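Local coordinates for protein prephenate dehydrogenase (Corynebacterium glutamicum ATCC 13032, PDB 3KTD) that probably catalyses the NAD+- or NADP+-dependent oxidative decarboxylation of prephenate, the step that leads toward tyrosine in many bacteria, at residues A[12-17]-A[59-64]; A[30-35]-A[175-180]; A[101-106]-A[197-202]; A[313-318]-A[329-334]. All coordinates share one frame; numbering follows the deposited sequence. Where two conformers were deposited one is given.

Contact 1: residues A[12-17]-A[59-64]; sequences CILGLG and EATLQR
Cys12 and Thr61 meet beside the ring of Phe35, on the neighbouring strand, and the guanidinium of Arg64 makes a cation-pi contact with the same ring. Cys12 SG and Thr61 CG2 both come near Phe35 CE2, so one corner of the ring borders the place where strand and helix touch. The contact itself is made by branched and sulfur-bearing side chains. Cys12 SG lies 3.5 Å from Thr61 CG2, and Leu14 CD1 reaches the same methyl at 4.0 Å. Thr61 can offer that methyl because chi1, measured to OG1, is -61°, which leaves CG2 anti to the backbone N. OG1 bonds to the carbonyl O of Asp57, just ahead of the helix, so the buried hydroxyl has a partner and the methyl faces the strand. Leu14 uses its other branch on the next residue: its CD2 sits 3.8 Å from CD2 of Leu62, the two side chains crossing at roughly a right angle. Leu62 leaves the helix on its flank, yet its end swings in to touch. Helix 58-67 also leans on Val88 and His91 of helix 78-91. The short segments of strand and helix run nearly antiparallel, at 151°, with axes 9.9 Å apart. Gly15 and Gly17 continue the strand into a turn that fits a GxGxxG-type pattern. This is the layout of a Rossmann-type dinucleotide-binding domain: a central parallel strand, a glycine-rich turn consistent with NAD+ binding, and a crossover helix packed on the sheet.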
loop_
_atom_site.group_PDB
_atom_site.type_symbol
_atom_site.label_atom_id
_atom_site.label_comp_id
_atom_site.label_asym_id
_atom_site.label_seq_id
_atom_site.Cartn_x
_atom_site.Cartn_y
_atom_site.Cartn_z
ATOM N N CYS A 12 -22.698 14.945 -22.871
ATOM C CA CYS A 12 -23.778 15.071 -21.879
ATOM C C CYS A 12 -23.534 14.134 -20.676
ATOM O O CYS A 12 -23.774 12.925 -20.769
ATOM C CB CYS A 12 -25.120 14.760 -22.541
ATOM S SG CYS A 12 -26.561 14.820 -21.454
ATOM N N ILE A 13 -23.082 14.697 -19.550
ATOM C CA ILE A 13 -22.699 13.892 -18.371
ATOM C C ILE A 13 -23.849 13.687 -17.375
ATOM O O ILE A 13 -24.382 14.651 -16.819
ATOM C CB ILE A 13 -21.503 14.523 -17.617
ATOM C CG1 ILE A 13 -20.322 14.752 -18.558
ATOM C CG2 ILE A 13 -21.062 13.617 -16.482
ATOM C CD1 ILE A 13 -19.234 15.608 -17.989
ATOM N N LEU A 14 -24.221 12.429 -17.150
ATOM C CA LEU A 14 -25.285 12.093 -16.214
ATOM C C LEU A 14 -24.643 11.622 -14.909
ATOM O O LEU A 14 -24.016 10.556 -14.844
ATOM C CB LEU A 14 -26.214 11.041 -16.815
ATOM C CG LEU A 14 -27.369 11.541 -17.702
ATOM C CD1 LEU A 14 -27.071 12.850 -18.432
ATOM C CD2 LEU A 14 -27.785 10.446 -18.691
ATOM N N GLY A 15 -24.797 12.435 -13.870
ATOM C CA GLY A 15 -24.114 12.211 -12.607
ATOM C C GLY A 15 -22.886 13.101 -12.597
ATOM O O GLY A 15 -22.037 13.001 -13.495
ATOM N N LEU A 16 -22.800 13.976 -11.592
ATOM C CA LEU A 16 -21.710 14.941 -11.489
ATOM C C LEU A 16 -20.988 14.875 -10.154
ATOM O O LEU A 16 -20.939 15.859 -9.414
ATOM C CB LEU A 16 -22.233 16.360 -11.756
ATOM C CG LEU A 16 -22.716 16.566 -13.194
ATOM C CD1 LEU A 16 -23.386 17.929 -13.396
ATOM C CD2 LEU A 16 -21.550 16.376 -14.156
ATOM N N GLY A 17 -20.419 13.705 -9.864
ATOM C CA GLY A 17 -19.591 13.496 -8.671
ATOM C C GLY A 17 -18.109 13.565 -9.011
ATOM O O GLY A 17 -17.713 14.243 -9.956
ATOM N N GLU A 59 -35.321 14.310 -17.240
ATOM C CA GLU A 59 -36.125 14.235 -18.464
ATOM C C GLU A 59 -35.720 15.336 -19.449
ATOM O O GLU A 59 -35.588 15.083 -20.649
ATOM C CB GLU A 59 -37.626 14.335 -18.165
ATOM C CG GLU A 59 -38.498 13.876 -19.351
ATOM C CD GLU A 59 -39.920 14.430 -19.335
ATOM O OE1 GLU A 59 -40.213 15.350 -18.537
ATOM O OE2 GLU A 59 -40.746 13.949 -20.149
ATOM N N ALA A 60 -35.525 16.551 -18.939
ATOM C CA ALA A 60 -35.172 17.689 -19.788
ATOM C C ALA A 60 -33.793 17.503 -20.408
ATOM O O ALA A 60 -33.602 17.791 -21.596
ATOM C CB ALA A 60 -35.232 18.989 -19.008
ATOM N N THR A 61 -32.846 17.006 -19.608
ATOM C CA THR A 61 -31.480 16.797 -20.075
ATOM C C THR A 61 -31.439 15.792 -21.215
ATOM O O THR A 61 -30.798 16.040 -22.235
ATOM C CB THR A 61 -30.553 16.313 -18.947
ATOM O OG1 THR A 61 -30.507 17.296 -17.907
ATOM C CG2 THR A 61 -29.141 16.077 -19.470
ATOM N N LEU A 62 -32.132 14.670 -21.047
ATOM C CA LEU A 62 -32.154 13.622 -22.067
ATOM C C LEU A 62 -32.870 14.067 -23.343
ATOM O O LEU A 62 -32.484 13.660 -24.440
ATOM C CB LEU A 62 -32.787 12.346 -21.509
ATOM C CG LEU A 62 -31.983 11.645 -20.407
ATOM C CD1 LEU A 62 -32.805 10.572 -19.703
ATOM C CD2 LEU A 62 -30.706 11.040 -20.970
ATOM N N GLN A 63 -33.902 14.900 -23.201
ATOM C CA GLN A 63 -34.623 15.448 -24.356
ATOM C C GLN A 63 -33.670 16.264 -25.237
ATOM O O GLN A 63 -33.658 16.123 -26.461
ATOM C CB GLN A 63 -35.793 16.320 -23.894
ATOM C CG GLN A 63 -36.639 16.869 -25.054
ATOM C CD GLN A 63 -37.813 17.729 -24.590
ATOM O OE1 GLN A 63 -37.680 18.565 -23.690
ATOM N NE2 GLN A 63 -38.970 17.535 -25.223
ATOM N N ARG A 64 -32.879 17.111 -24.582
ATOM C CA ARG A 64 -31.878 17.959 -25.226
ATOM C C ARG A 64 -30.737 17.114 -25.760
ATOM O O ARG A 64 -30.230 17.360 -26.850
ATOM C CB ARG A 64 -31.336 18.977 -24.212
ATOM C CG ARG A 64 -30.168 19.835 -24.695
ATOM C CD ARG A 64 -29.703 20.779 -23.596
ATOM N NE ARG A 64 -28.366 21.325 -23.837
ATOM C CZ ARG A 64 -27.698 22.095 -22.976
ATOM N NH1 ARG A 64 -28.224 22.424 -21.797
ATOM N NH2 ARG A 64 -26.488 22.539 -23.289
#

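Contact 2: residues A[30-35]-A[175-180]; sequences ANHSVF and ALAVGA
Ala30 and Ala177 face each other where two helices of the Rossmann-type domain run out, their CA atoms 7.2 Å apart, the nearest such pair here. Both helices finish in the same way, with a Schellman motif. After helix 18-29 it is Asn31 that takes the positive phi, 69°, and the chain then turns into strand 34-37. After helix 162-177 the corresponding residue is Gly179, with phi 67°. There the two bonds of the motif fold the chain back on the last turn: Ala180 N reaches Ala175 O at 3.1 Å, and Gly179 N reaches Leu176 O at the same length. The chain then heads for strand 181-184, one edge of the sheet, whereas strand 34-37 lies next to the strand at the opposite edge, 54-55.

Between these two turns the side chains make a small, partly exposed patch. His32 was modelled in two conformers, so its share of the contact is less certain. In one of them CG lies beside the backbone N (chi1 -67°), which swings the ring toward the helix end; its CE1 comes within 3.6 Å of Ala177 CB, and the methyl approaches the ring obliquely. Next to Ala177 in the chain, the buried Val178 packs against Asp26 and Leu27 of helix 18-29 and against Trp147, a second link between the helices, while the Gly179 backbone bonds to Arg144. The remaining touch involves no ring at all: the methyl CB of Ala30 rests 4.1 Å from Ala177 O, an ordinary van der Waals approach.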
loop_
_atom_site.group_PDB
_atom_site.type_symbol
_atom_site.label_atom_id
_atom_site.label_comp_id
_atom_site.label_asym_id
_atom_site.label_seq_id
_atom_site.Cartn_x
_atom_site.Cartn_y
_atom_site.Cartn_z
ATOM N N ALA A 30 -10.941 22.753 -21.305
ATOM C CA ALA A 30 -10.503 22.497 -22.685
ATOM C C ALA A 30 -11.433 23.112 -23.736
ATOM O O ALA A 30 -11.207 22.934 -24.924
ATOM C CB ALA A 30 -10.357 20.990 -22.935
ATOM N N ASN A 31 -12.484 23.798 -23.289
ATOM C CA ASN A 31 -13.395 24.560 -24.148
ATOM C C ASN A 31 -14.283 23.742 -25.084
ATOM O O ASN A 31 -14.720 24.262 -26.111
ATOM C CB ASN A 31 -12.626 25.629 -24.956
ATOM C CG ASN A 31 -13.553 26.640 -25.638
ATOM O OD1 ASN A 31 -14.664 26.906 -25.166
ATOM N ND2 ASN A 31 -13.097 27.201 -26.756
ATOM N N HIS A 32 -14.567 22.483 -24.746
ATOM C CA HIS A 32 -15.451 21.621 -25.540
ATOM C C HIS A 32 -16.897 21.766 -25.060
ATOM O O HIS A 32 -17.134 21.961 -23.871
ATOM C CB HIS A 32 -15.029 20.148 -25.417
ATOM C CG HIS A 32 -13.704 19.828 -26.042
ATOM N ND1 HIS A 32 -12.549 19.676 -25.305
ATOM C CD2 HIS A 32 -13.353 19.616 -27.334
ATOM C CE1 HIS A 32 -11.545 19.391 -26.115
ATOM N NE2 HIS A 32 -12.008 19.348 -27.352
ATOM N N SER A 33 -17.850 21.643 -25.981
ATOM C CA SER A 33 -19.273 21.726 -25.666
ATOM C C SER A 33 -19.677 20.612 -24.702
ATOM O O SER A 33 -19.537 19.438 -25.024
ATOM C CB SER A 33 -20.092 21.620 -26.956
ATOM O OG SER A 33 -21.479 21.729 -26.687
ATOM N N VAL A 34 -20.186 20.985 -23.530
ATOM C CA VAL A 34 -20.578 20.003 -22.520
ATOM C C VAL A 34 -21.646 20.526 -21.556
ATOM O O VAL A 34 -21.700 21.721 -21.243
ATOM C CB VAL A 34 -19.350 19.547 -21.694
ATOM C CG1 VAL A 34 -18.762 20.716 -20.909
ATOM C CG2 VAL A 34 -19.719 18.411 -20.753
ATOM N N PHE A 35 -22.493 19.616 -21.093
ATOM C CA PHE A 35 -23.530 19.933 -20.114
ATOM C C PHE A 35 -23.872 18.662 -19.333
ATOM O O PHE A 35 -23.492 17.569 -19.738
ATOM C CB PHE A 35 -24.765 20.561 -20.794
ATOM C CG PHE A 35 -25.504 19.638 -21.724
ATOM C CD1 PHE A 35 -24.969 19.284 -22.952
ATOM C CD2 PHE A 35 -26.759 19.162 -21.390
ATOM C CE1 PHE A 35 -25.656 18.433 -23.814
ATOM C CE2 PHE A 35 -27.458 18.315 -22.246
ATOM C CZ PHE A 35 -26.904 17.949 -23.456
ATOM N N ALA A 175 -11.693 11.107 -23.856
ATOM C CA ALA A 175 -10.691 10.664 -22.882
ATOM C C ALA A 175 -9.335 11.321 -23.141
ATOM O O ALA A 175 -8.621 11.684 -22.196
ATOM C CB ALA A 175 -10.550 9.151 -22.912
ATOM N N LEU A 176 -8.978 11.475 -24.418
ATOM C CA LEU A 176 -7.706 12.109 -24.771
ATOM C C LEU A 176 -7.769 13.630 -24.535
ATOM O O LEU A 176 -6.778 14.231 -24.117
ATOM C CB LEU A 176 -7.308 11.798 -26.218
ATOM C CG LEU A 176 -6.977 10.349 -26.604
ATOM C CD1 LEU A 176 -6.851 10.264 -28.137
ATOM C CD2 LEU A 176 -5.717 9.826 -25.925
ATOM N N ALA A 177 -8.935 14.236 -24.778
ATOM C CA ALA A 177 -9.140 15.675 -24.554
ATOM C C ALA A 177 -8.859 16.131 -23.106
ATOM O O ALA A 177 -8.548 17.314 -22.887
ATOM C CB ALA A 177 -10.554 16.078 -24.960
ATOM N N VAL A 178 -8.969 15.212 -22.135
ATOM C CA VAL A 178 -8.704 15.519 -20.714
ATOM C C VAL A 178 -7.390 14.876 -20.186
ATOM O O VAL A 178 -7.286 14.472 -19.012
ATOM C CB VAL A 178 -9.923 15.117 -19.821
ATOM C CG1 VAL A 178 -11.183 15.819 -20.295
ATOM C CG2 VAL A 178 -10.135 13.599 -19.808
ATOM N N GLY A 179 -6.401 14.779 -21.071
ATOM C CA GLY A 179 -5.070 14.267 -20.733
ATOM C C GLY A 179 -4.934 12.800 -20.363
ATOM O O GLY A 179 -3.921 12.403 -19.792
ATOM N N ALA A 180 -5.922 11.972 -20.681
ATOM C CA ALA A 180 -5.831 10.558 -20.322
ATOM C C ALA A 180 -5.032 9.764 -21.336
ATOM O O ALA A 180 -4.755 10.222 -22.438
ATOM C CB ALA A 180 -7.207 9.947 -20.157
#

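Contact 3: residues A[101-106]-A[197-202]; sequences VSVKTA and VSHLTH
At the junction of the nucleotide-binding part with the long helix 187-214, Val103 and Ser102 of the loop after strand 97-99 meet His199. In this family the substrate site lies between the two domains, so the contact probably borders that cleft. Val103 CG2 sits 3.8 Å from His199 CE1 and approaches the imidazole obliquely. It can do so because CG2 stands beside the valine's backbone N, with the other methyl anti to it (chi1 -176°). Near the plane of the ring, at its edge, lies Ser102 O, but at 4.2 Å from His199 NE2 it is too far for a bond. The polar link of His199 goes instead through ND1 to Asn248, and Met244 packs against it.

The loop is braced from within. Lys104 NZ bonds to Val101 O at 2.9 Å, tilted 21° from the carbonyl plane, and to Val103 O at 3.2 Å from above that carbonyl's plane; Asp99 adds a salt bridge to the same NZ. Asp191, earlier on the long helix, accepts from Lys104 N and pairs with Thr105 OG1. Between 101-106 and 197-202 the chemistry is therefore van der Waals packing, with the stronger polar ties between loop and helix supplied by Asp191.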
loop_
_atom_site.group_PDB
_atom_site.type_symbol
_atom_site.label_atom_id
_atom_site.label_comp_id
_atom_site.label_asym_id
_atom_site.label_seq_id
_atom_site.Cartn_x
_atom_site.Cartn_y
_atom_site.Cartn_z
ATOM N N VAL A 101 -17.790 2.730 -15.005
ATOM C CA VAL A 101 -17.743 1.787 -13.893
ATOM C C VAL A 101 -16.538 0.845 -13.888
ATOM O O VAL A 101 -16.099 0.350 -14.915
ATOM C CB VAL A 101 -19.062 0.990 -13.832
ATOM C CG1 VAL A 101 -19.031 -0.059 -12.739
ATOM C CG2 VAL A 101 -20.236 1.955 -13.617
ATOM N N SER A 102 -16.034 0.618 -12.682
ATOM C CA SER A 102 -14.908 -0.274 -12.365
ATOM C C SER A 102 -14.979 -1.675 -12.962
ATOM O O SER A 102 -13.942 -2.264 -13.234
ATOM C CB SER A 102 -14.780 -0.375 -10.832
ATOM O OG SER A 102 -16.058 -0.335 -10.183
ATOM N N VAL A 103 -16.189 -2.210 -13.132
ATOM C CA VAL A 103 -16.410 -3.532 -13.734
ATOM C C VAL A 103 -17.135 -3.322 -15.057
ATOM O O VAL A 103 -17.979 -2.439 -15.161
ATOM C CB VAL A 103 -17.250 -4.443 -12.815
ATOM C CG1 VAL A 103 -17.393 -5.832 -13.412
ATOM C CG2 VAL A 103 -16.610 -4.539 -11.454
ATOM N N LYS A 104 -16.811 -4.134 -16.061
ATOM C CA LYS A 104 -17.302 -3.921 -17.431
ATOM C C LYS A 104 -18.231 -5.012 -17.964
ATOM O O LYS A 104 -19.181 -4.709 -18.689
ATOM C CB LYS A 104 -16.107 -3.748 -18.368
ATOM C CG LYS A 104 -15.481 -2.373 -18.292
ATOM C CD LYS A 104 -16.227 -1.403 -19.178
ATOM C CE LYS A 104 -16.483 -0.102 -18.490
ATOM N NZ LYS A 104 -17.453 -0.259 -17.382
ATOM N N THR A 105 -17.969 -6.271 -17.632
ATOM C CA THR A 105 -18.823 -7.348 -18.122
ATOM C C THR A 105 -20.257 -7.165 -17.639
ATOM O O THR A 105 -21.203 -7.336 -18.415
ATOM C CB THR A 105 -18.325 -8.741 -17.697
ATOM O OG1 THR A 105 -17.043 -8.990 -18.280
ATOM C CG2 THR A 105 -19.297 -9.836 -18.150
ATOM N N ALA A 106 -20.422 -6.807 -16.368
ATOM C CA ALA A 106 -21.759 -6.650 -15.801
ATOM C C ALA A 106 -22.566 -5.576 -16.545
ATOM O O ALA A 106 -23.784 -5.723 -16.735
ATOM C CB ALA A 106 -21.674 -6.338 -14.317
ATOM N N VAL A 197 -5.475 -6.283 -10.061
ATOM C CA VAL A 197 -4.776 -5.066 -9.641
ATOM C C VAL A 197 -5.573 -4.070 -8.804
ATOM O O VAL A 197 -5.011 -3.090 -8.300
ATOM C CB VAL A 197 -4.178 -4.323 -10.857
ATOM C CG1 VAL A 197 -3.237 -5.235 -11.620
ATOM C CG2 VAL A 197 -5.272 -3.803 -11.755
ATOM N N SER A 198 -6.863 -4.320 -8.630
ATOM C CA SER A 198 -7.711 -3.387 -7.892
ATOM C C SER A 198 -8.648 -4.062 -6.891
ATOM O O SER A 198 -8.729 -3.656 -5.733
ATOM C CB SER A 198 -8.523 -2.553 -8.882
ATOM O OG SER A 198 -9.518 -1.808 -8.206
ATOM N N HIS A 199 -9.362 -5.087 -7.338
ATOM C CA HIS A 199 -10.328 -5.761 -6.484
ATOM C C HIS A 199 -9.630 -6.622 -5.425
ATOM O O HIS A 199 -9.924 -6.480 -4.249
ATOM C CB HIS A 199 -11.358 -6.546 -7.315
ATOM C CG HIS A 199 -12.064 -5.704 -8.344
ATOM N ND1 HIS A 199 -12.599 -6.225 -9.503
ATOM C CD2 HIS A 199 -12.272 -4.367 -8.405
ATOM C CE1 HIS A 199 -13.138 -5.251 -10.213
ATOM N NE2 HIS A 199 -12.952 -4.113 -9.568
ATOM N N LEU A 200 -8.687 -7.471 -5.826
ATOM C CA LEU A 200 -7.898 -8.244 -4.860
ATOM C C LEU A 200 -7.140 -7.281 -3.958
ATOM O O LEU A 200 -6.992 -7.542 -2.759
ATOM C CB LEU A 200 -6.910 -9.178 -5.565
ATOM C CG LEU A 200 -5.974 -10.029 -4.688
ATOM C CD1 LEU A 200 -6.747 -11.070 -3.875
ATOM C CD2 LEU A 200 -4.912 -10.708 -5.551
ATOM N N THR A 201 -6.673 -6.165 -4.532
ATOM C CA THR A 201 -5.962 -5.146 -3.753
ATOM C C THR A 201 -6.846 -4.738 -2.588
ATOM O O THR A 201 -6.408 -4.716 -1.430
ATOM C CB THR A 201 -5.591 -3.915 -4.598
ATOM O OG1 THR A 201 -4.769 -4.321 -5.696
ATOM C CG2 THR A 201 -4.839 -2.862 -3.766
ATOM N N HIS A 202 -8.108 -4.453 -2.897
ATOM C CA HIS A 202 -9.083 -4.087 -1.860
ATOM C C HIS A 202 -9.385 -5.217 -0.864
ATOM O O HIS A 202 -9.495 -4.953 0.320
ATOM C CB HIS A 202 -10.369 -3.550 -2.488
ATOM C CG HIS A 202 -10.229 -2.163 -3.033
ATOM N ND1 HIS A 202 -10.128 -1.896 -4.380
ATOM C CD2 HIS A 202 -10.136 -0.967 -2.404
ATOM C CE1 HIS A 202 -10.001 -0.594 -4.559
ATOM N NE2 HIS A 202 -9.998 -0.008 -3.375
#

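Contact 4: residues A[313-318]-A[329-334]; sequences PVLRLH and IHAETL
Ile329 O, on the helix that Leu315 packs against, is gripped twice by Thr333, a turn further on: the backbone N reaches it at 3.0 Å and the hydroxyl OG1 at 2.9 Å. The two donors come from opposite faces of the carbonyl plane, OG1 tilted 34° out of it, so the threonine hydroxyl is satisfied inside its own helix.

Across the contact the meeting is apolar. Leu315, whose side chain points at the helix, puts its CD2 methyl 3.7 Å from ND1 of His330, obliquely to the ring, with the two side chains at about a right angle. For His330 the imidazole is placed by CG lying anti to the backbone N (chi1 -167°); its ND1 has a weak hydrogen bond to Gln327, which also touches Leu315. The same CD2 lies 4.2 Å from the CB of Ala331, so one leucine branch serves two consecutive helix residues. Just ahead of the strand, Pro313 CG approaches Leu334 CB at 4.5 Å and lies 4.1 Å from Leu334 O, a carbonyl that accepts a bond from Arg294.

Ala331 also rests on Ile338, and the backbone of Leu315 bonds to Arg337 and Glu339. Strand 314-317, helix 324-334 and strand 337-340 thus form a beta-alpha-beta unit: two parallel strands joined by a helix that packs over them.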
loop_
_atom_site.group_PDB
_atom_site.type_symbol
_atom_site.label_atom_id
_atom_site.label_comp_id
_atom_site.label_asym_id
_atom_site.label_seq_id
_atom_site.Cartn_x
_atom_site.Cartn_y
_atom_site.Cartn_z
ATOM N N PRO A 313 3.791 1.299 -23.890
ATOM C CA PRO A 313 3.970 1.482 -25.326
ATOM C C PRO A 313 2.794 2.229 -25.928
ATOM O O PRO A 313 1.730 2.280 -25.324
ATOM C CB PRO A 313 4.045 0.050 -25.863
ATOM C CG PRO A 313 3.416 -0.789 -24.830
ATOM C CD PRO A 313 3.711 -0.128 -23.529
ATOM N N VAL A 314 2.993 2.793 -27.110
ATOM C CA VAL A 314 1.971 3.602 -27.754
ATOM C C VAL A 314 1.766 3.196 -29.215
ATOM O O VAL A 314 2.682 3.289 -30.024
ATOM C CB VAL A 314 2.316 5.111 -27.645
ATOM C CG1 VAL A 314 3.768 5.357 -27.998
ATOM C CG2 VAL A 314 1.393 5.949 -28.514
ATOM N N LEU A 315 0.560 2.721 -29.526
ATOM C CA LEU A 315 0.167 2.381 -30.889
ATOM C C LEU A 315 -0.742 3.458 -31.449
ATOM O O LEU A 315 -1.630 3.955 -30.754
ATOM C CB LEU A 315 -0.569 1.041 -30.942
ATOM C CG LEU A 315 0.276 -0.202 -31.212
ATOM C CD1 LEU A 315 1.538 -0.234 -30.345
ATOM C CD2 LEU A 315 -0.577 -1.454 -31.010
ATOM N N ARG A 316 -0.518 3.798 -32.716
ATOM C CA ARG A 316 -1.317 4.791 -33.431
ATOM C C ARG A 316 -2.306 4.084 -34.353
ATOM O O ARG A 316 -1.911 3.464 -35.337
ATOM C CB ARG A 316 -0.401 5.736 -34.230
ATOM C CG ARG A 316 0.295 6.789 -33.359
ATOM C CD ARG A 316 1.616 7.297 -33.941
ATOM N NE ARG A 316 1.492 7.870 -35.282
ATOM C CZ ARG A 316 2.457 8.542 -35.916
ATOM N NH1 ARG A 316 3.636 8.760 -35.333
ATOM N NH2 ARG A 316 2.236 9.023 -37.141
ATOM N N LEU A 317 -3.589 4.162 -34.020
ATOM C CA LEU A 317 -4.625 3.552 -34.848
ATOM C C LEU A 317 -5.033 4.515 -35.941
ATOM O O LEU A 317 -4.922 5.723 -35.780
ATOM C CB LEU A 317 -5.860 3.198 -34.023
ATOM C CG LEU A 317 -5.625 2.419 -32.732
ATOM C CD1 LEU A 317 -6.960 2.014 -32.133
ATOM C CD2 LEU A 317 -4.750 1.206 -32.976
ATOM N N HIS A 318 -5.511 3.968 -37.051
ATOM C CA HIS A 318 -6.022 4.769 -38.151
ATOM C C HIS A 318 -7.386 4.216 -38.530
ATOM O O HIS A 318 -7.514 3.525 -39.541
ATOM C CB HIS A 318 -5.072 4.717 -39.355
ATOM C CG HIS A 318 -3.696 5.230 -39.067
ATOM N ND1 HIS A 318 -2.678 4.416 -38.612
ATOM C CD2 HIS A 318 -3.165 6.471 -39.175
ATOM C CE1 HIS A 318 -1.581 5.135 -38.452
ATOM N NE2 HIS A 318 -1.850 6.385 -38.783
ATOM N N ILE A 329 -6.588 -5.215 -30.511
ATOM C CA ILE A 329 -6.237 -6.450 -29.784
ATOM C C ILE A 329 -4.740 -6.445 -29.437
ATOM O O ILE A 329 -4.335 -6.867 -28.352
ATOM C CB ILE A 329 -6.575 -7.732 -30.605
ATOM C CG1 ILE A 329 -8.086 -7.881 -30.785
ATOM C CG2 ILE A 329 -6.053 -8.969 -29.914
ATOM C CD1 ILE A 329 -8.492 -9.167 -31.465
ATOM N N HIS A 330 -3.934 -5.954 -30.373
ATOM C CA HIS A 330 -2.496 -5.847 -30.187
ATOM C C HIS A 330 -2.213 -4.888 -29.028
ATOM O O HIS A 330 -1.318 -5.128 -28.228
ATOM C CB HIS A 330 -1.835 -5.393 -31.502
ATOM C CG HIS A 330 -0.341 -5.536 -31.530
ATOM N ND1 HIS A 330 0.466 -4.740 -32.320
ATOM C CD2 HIS A 330 0.494 -6.376 -30.870
ATOM C CE1 HIS A 330 1.730 -5.089 -32.149
ATOM N NE2 HIS A 330 1.775 -6.075 -31.269
ATOM N N ALA A 331 -3.003 -3.823 -28.918
ATOM C CA ALA A 331 -2.852 -2.863 -27.825
ATOM C C ALA A 331 -3.295 -3.469 -26.495
ATOM O O ALA A 331 -2.694 -3.201 -25.451
ATOM C CB ALA A 331 -3.645 -1.610 -28.114
ATOM N N GLU A 332 -4.353 -4.277 -26.550
ATOM C CA GLU A 332 -4.905 -4.942 -25.372
ATOM C C GLU A 332 -3.883 -5.892 -24.746
ATOM O O GLU A 332 -3.662 -5.864 -23.537
ATOM C CB GLU A 332 -6.159 -5.726 -25.766
ATOM C CG GLU A 332 -6.915 -6.397 -24.620
ATOM C CD GLU A 332 -7.872 -7.476 -25.117
ATOM O OE1 GLU A 332 -7.403 -8.588 -25.442
ATOM O OE2 GLU A 332 -9.093 -7.226 -25.179
ATOM N N THR A 333 -3.273 -6.731 -25.580
ATOM C CA THR A 333 -2.285 -7.706 -25.131
ATOM C C THR A 333 -1.075 -7.029 -24.490
ATOM O O THR A 333 -0.498 -7.531 -23.518
ATOM C CB THR A 333 -1.774 -8.546 -26.315
ATOM O OG1 THR A 333 -2.886 -9.000 -27.097
ATOM C CG2 THR A 333 -0.940 -9.740 -25.818
ATOM N N LEU A 334 -0.702 -5.888 -25.058
ATOM C CA LEU A 334 0.469 -5.151 -24.628
ATOM C C LEU A 334 0.167 -4.099 -23.559
ATOM O O LEU A 334 1.086 -3.554 -22.948
ATOM C CB LEU A 334 1.121 -4.478 -25.841
ATOM C CG LEU A 334 1.760 -5.386 -26.890
ATOM C CD1 LEU A 334 2.245 -4.552 -28.060
ATOM C CD2 LEU A 334 2.909 -6.181 -26.283
#

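Overall arrangement
Contacts 1 and 2 belong to one sheet: strands 11-14 and 34-37 are neighbours in it, the centres of the two contacts are about 17 Å apart, and Ile13 N meets Phe35 O across the two. Along the chain their segments alternate, as do those of contacts 2 and 3. Contact 3, about 26 Å from contact 1 and 25 Å from contact 2 between centres, joins the Rossmann-type part to helix 187-214. Contact 4 comes last, in a separate two-stranded sheet near the C-terminus, its centre about 22 Å from those of contacts 2 and 3. Contacts 3 and 4 both touch the second subunit, whereas contacts 1 and 2 lie within the probable cofactor-binding part, where no other chain reaches their segments.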